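Local coordinates for protein sorbitol-6-phosphate dehydrogenase (Erwinia amylovora CFBP1430, PDB 5O3Z) that catalyses the NAD+-dependent interconversion of sorbitol 6-phosphate and fructose 6-phosphate, as a member of the short-chain dehydrogenase/reductase family, at residues 27-33 / 53-59. Numbering follows the deposited sequence.
Sequences AQAGYHV and RYGAGRA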
ATOM      1  N   ALA A  27      -8.099   4.343 -32.497  1.00 30.77           N
ATOM      2  CA  ALA A  27      -8.596   4.947 -33.767  1.00 33.16           C
ATOM      3  C   ALA A  27     -10.132   4.979 -33.700  1.00 32.18           C
ATOM      4  O   ALA A  27     -10.755   6.003 -33.921  1.00 31.14           O
ATOM      5  CB  ALA A  27      -8.122   4.108 -34.921  1.00 32.40           C
ATOM      6  N   GLN A  28     -10.710   3.851 -33.334  1.00 33.68           N
ATOM      7  CA  GLN A  28     -12.173   3.776 -33.099  1.00 34.99           C
ATOM      8  C   GLN A  28     -12.720   4.846 -32.178  1.00 32.22           C
ATOM      9  O   GLN A  28     -13.709   5.509 -32.504  1.00 31.41           O
ATOM     10  CB  GLN A  28     -12.529   2.415 -32.564  1.00 38.57           C
ATOM     11  CG  GLN A  28     -14.027   2.169 -32.487  1.00 39.28           C
ATOM     12  CD  GLN A  28     -14.261   0.930 -31.703  1.00 43.70           C
ATOM     13  OE1 GLN A  28     -13.926   0.883 -30.489  1.00 49.68           O
ATOM     14  NE2 GLN A  28     -14.739  -0.120 -32.367  1.00 43.73           N
ATOM     15  N   ALA A  29     -12.066   5.073 -31.054  1.00 30.71           N
ATOM     16  CA  ALA A  29     -12.432   6.173 -30.139  1.00 28.89           C
ATOM     17  C   ALA A  29     -12.236   7.568 -30.698  1.00 31.83           C
ATOM     18  O   ALA A  29     -12.485   8.564 -30.009  1.00 31.06           O
ATOM     19  CB  ALA A  29     -11.652   6.039 -28.846  1.00 29.93           C
ATOM     20  N   GLY A  30     -11.762   7.689 -31.949  1.00 32.01           N
ATOM     21  CA  GLY A  30     -11.556   8.978 -32.529  1.00 32.95           C
ATOM     22  C   GLY A  30     -10.163   9.574 -32.501  1.00 34.80           C
ATOM     23  O   GLY A  30     -10.020  10.749 -32.821  1.00 36.31           O
ATOM     24  N   TYR A  31      -9.140   8.801 -32.115  1.00 34.89           N
ATOM     25  CA  TYR A  31      -7.758   9.316 -32.104  1.00 30.90           C
ATOM     26  C   TYR A  31      -7.069   9.168 -33.491  1.00 28.80           C
ATOM     27  O   TYR A  31      -7.238   8.154 -34.199  1.00 24.89           O
ATOM     28  CB  TYR A  31      -6.895   8.625 -30.987  1.00 32.14           C
ATOM     29  CG  TYR A  31      -7.208   9.003 -29.492  1.00 33.91           C
ATOM     30  CD1 TYR A  31      -8.218   8.356 -28.767  1.00 32.04           C
ATOM     31  CD2 TYR A  31      -6.433   9.949 -28.812  1.00 34.79           C
ATOM     32  CE1 TYR A  31      -8.450   8.675 -27.437  1.00 37.91           C
ATOM     33  CE2 TYR A  31      -6.671  10.291 -27.499  1.00 34.64           C
ATOM     34  CZ  TYR A  31      -7.704   9.661 -26.821  1.00 37.36           C
ATOM     35  OH  TYR A  31      -7.901  10.006 -25.515  1.00 36.59           O
ATOM     36  N   HIS A  32      -6.207  10.120 -33.806  1.00 29.31           N
ATOM     37  CA  HIS A  32      -5.114   9.858 -34.787  1.00 31.95           C
ATOM     38  C   HIS A  32      -4.009   9.070 -34.075  1.00 31.93           C
ATOM     39  O   HIS A  32      -3.684   9.366 -32.933  1.00 29.36           O
ATOM     40  CB  HIS A  32      -4.554  11.144 -35.345  1.00 32.57           C
ATOM     41  CG  HIS A  32      -5.406  11.735 -36.414  1.00 36.23           C
ATOM     42  ND1 HIS A  32      -6.576  12.419 -36.143  1.00 36.66           N
ATOM     43  CD2 HIS A  32      -5.240  11.775 -37.760  1.00 35.64           C
ATOM     44  CE1 HIS A  32      -7.098  12.839 -37.288  1.00 36.31           C
ATOM     45  NE2 HIS A  32      -6.302  12.462 -38.279  1.00 37.11           N
ATOM     46  N   VAL A  33      -3.486   8.049 -34.723  1.00 28.64           N
ATOM     47  CA  VAL A  33      -2.597   7.123 -34.043  1.00 29.08           C
ATOM     48  C   VAL A  33      -1.230   7.107 -34.732  1.00 31.55           C
ATOM     49  O   VAL A  33      -1.142   6.976 -35.964  1.00 31.58           O
ATOM     50  CB  VAL A  33      -3.180   5.717 -33.942  1.00 29.77           C
ATOM     51  CG1 VAL A  33      -2.227   4.794 -33.180  1.00 31.54           C
ATOM     52  CG2 VAL A  33      -4.538   5.746 -33.227  1.00 29.55           C
ATOM     53  N   ARG A  53      -9.811   1.634 -42.959  1.00 35.18           N
ATOM     54  CA  ARG A  53     -11.108   1.708 -42.293  1.00 35.10           C
ATOM     55  C   ARG A  53     -11.562   3.113 -41.938  1.00 35.28           C
ATOM     56  O   ARG A  53     -12.764   3.381 -41.981  1.00 35.17           O
ATOM     57  CB  ARG A  53     -11.103   0.834 -41.056  1.00 35.51           C
ATOM     58  CG  ARG A  53     -12.069   1.269 -39.964  1.00 36.16           C
ATOM     59  CD  ARG A  53     -12.306   0.174 -38.952  1.00 37.67           C
ATOM     60  NE  ARG A  53     -13.502   0.495 -38.163  1.00 41.12           N
ATOM     61  CZ  ARG A  53     -13.913  -0.193 -37.099  1.00 42.46           C
ATOM     62  NH1 ARG A  53     -13.237  -1.251 -36.658  1.00 45.50           N
ATOM     63  NH2 ARG A  53     -14.997   0.180 -36.445  1.00 43.15           N
ATOM     64  N   TYR A  54     -10.642   4.019 -41.607  1.00 35.16           N
ATOM     65  CA  TYR A  54     -10.974   5.294 -40.974  1.00 35.87           C
ATOM     66  C   TYR A  54     -10.664   6.513 -41.817  1.00 37.01           C
ATOM     67  O   TYR A  54     -11.044   7.620 -41.425  1.00 40.96           O
ATOM     68  CB  TYR A  54     -10.247   5.462 -39.605  1.00 37.72           C
ATOM     69  CG  TYR A  54     -10.717   4.547 -38.524  1.00 37.54           C
ATOM     70  CD1 TYR A  54     -11.946   4.766 -37.907  1.00 38.96           C
ATOM     71  CD2 TYR A  54     -10.010   3.426 -38.185  1.00 37.60           C
ATOM     72  CE1 TYR A  54     -12.418   3.909 -36.944  1.00 37.29           C
ATOM     73  CE2 TYR A  54     -10.473   2.559 -37.212  1.00 38.78           C
ATOM     74  CZ  TYR A  54     -11.687   2.830 -36.600  1.00 40.61           C
ATOM     75  OH  TYR A  54     -12.169   1.969 -35.647  1.00 42.47           O
ATOM     76  N   GLY A  55      -9.954   6.339 -42.932  1.00 39.57           N
ATOM     77  CA  GLY A  55      -9.591   7.457 -43.812  1.00 42.19           C
ATOM     78  C   GLY A  55      -8.079   7.617 -43.844  1.00 47.94           C
ATOM     79  O   GLY A  55      -7.390   7.309 -42.846  1.00 46.41           O
ATOM     80  N   ALA A  56      -7.552   8.075 -44.979  1.00 43.65           N
ATOM     81  CA  ALA A  56      -6.108   8.295 -45.139  1.00 41.47           C
ATOM     82  C   ALA A  56      -5.605   9.324 -44.132  1.00 41.80           C
ATOM     83  O   ALA A  56      -6.303  10.275 -43.816  1.00 42.63           O
ATOM     84  CB  ALA A  56      -5.795   8.747 -46.566  1.00 39.74           C
ATOM     85  N   GLY A  57      -4.401   9.104 -43.595  1.00 41.14           N
ATOM     86  CA  GLY A  57      -3.744  10.074 -42.701  1.00 43.71           C
ATOM     87  C   GLY A  57      -4.271   9.986 -41.271  1.00 42.04           C
ATOM     88  O   GLY A  57      -3.993  10.857 -40.462  1.00 43.26           O
ATOM     89  N   ARG A  58      -5.018   8.930 -40.972  1.00 39.19           N
ATOM     90  CA  ARG A  58      -5.480   8.702 -39.606  1.00 40.47           C
ATOM     91  C   ARG A  58      -4.375   8.113 -38.751  1.00 37.86           C
ATOM     92  O   ARG A  58      -4.170   8.574 -37.616  1.00 36.30           O
ATOM     93  CB  ARG A  58      -6.674   7.780 -39.552  1.00 40.78           C
ATOM     94  CG  ARG A  58      -7.245   7.670 -38.136  1.00 44.74           C
ATOM     95  CD  ARG A  58      -8.734   7.776 -38.166  1.00 48.05           C
ATOM     96  NE  ARG A  58      -9.266   8.877 -37.403  1.00 53.11           N
ATOM     97  CZ  ARG A  58     -10.498   8.886 -36.903  1.00 53.64           C
ATOM     98  NH1 ARG A  58     -10.918   9.940 -36.208  1.00 62.74           N
ATOM     99  NH2 ARG A  58     -11.328   7.874 -37.126  1.00 50.44           N
ATOM    100  N   ALA A  59      -3.708   7.110 -39.320  1.00 34.38           N
ATOM    101  CA  ALA A  59      -2.552   6.434 -38.726  1.00 34.89           C
ATOM    102  C   ALA A  59      -1.249   6.474 -39.609  1.00 38.60           C
ATOM    103  O   ALA A  59      -1.316   6.337 -40.855  1.00 37.55           O
ATOM    104  CB  ALA A  59      -2.917   5.016 -38.418  1.00 31.97           C
TER
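Val33 and Ala59 form a parallel bridge where strands 32-37 and 59-63 begin to run side by side: Val33 N donates to Arg58 O (3.0 Å, 153° at the hydrogen) and Val33 O receives a CA-H...O contact from Ala59. On one face of the sheet, Ala59's small methyl fits against Ala47 and Ile50 of helix 40-54, while branched Val33 packs on Cys23 and Leu26 of helix 17-28. His32 CD2 meets Gly57 O at 3.1 Å, edge-on in the ring plane. Arg58 CG stands anti to its backbone N (chi1 -174°), and bends at chi2 and chi3 bring the guanidinium face over Ala27 O and Tyr31 O; NE covers the buried, partnerless Tyr31 O from 3.9 Å. The Tyr54 ring takes Ala27 CB 4.1 Å from its centroid in an off-centre CH-pi contact, with Arg53 CG against its opposite face. Tyr54 OH lies 3.1 Å from Gln28 CB, without bonding Gln28 N, and over the Arg53 guanidinium's centre. At Gly30 (Schellman motif) and Gly55 a CB would press on the preceding carbonyl O; Gly55 opens a type II turn with positive-phi Gly57 third. This turn completes a right-handed beta-alpha-beta crossover of the Rossmann fold.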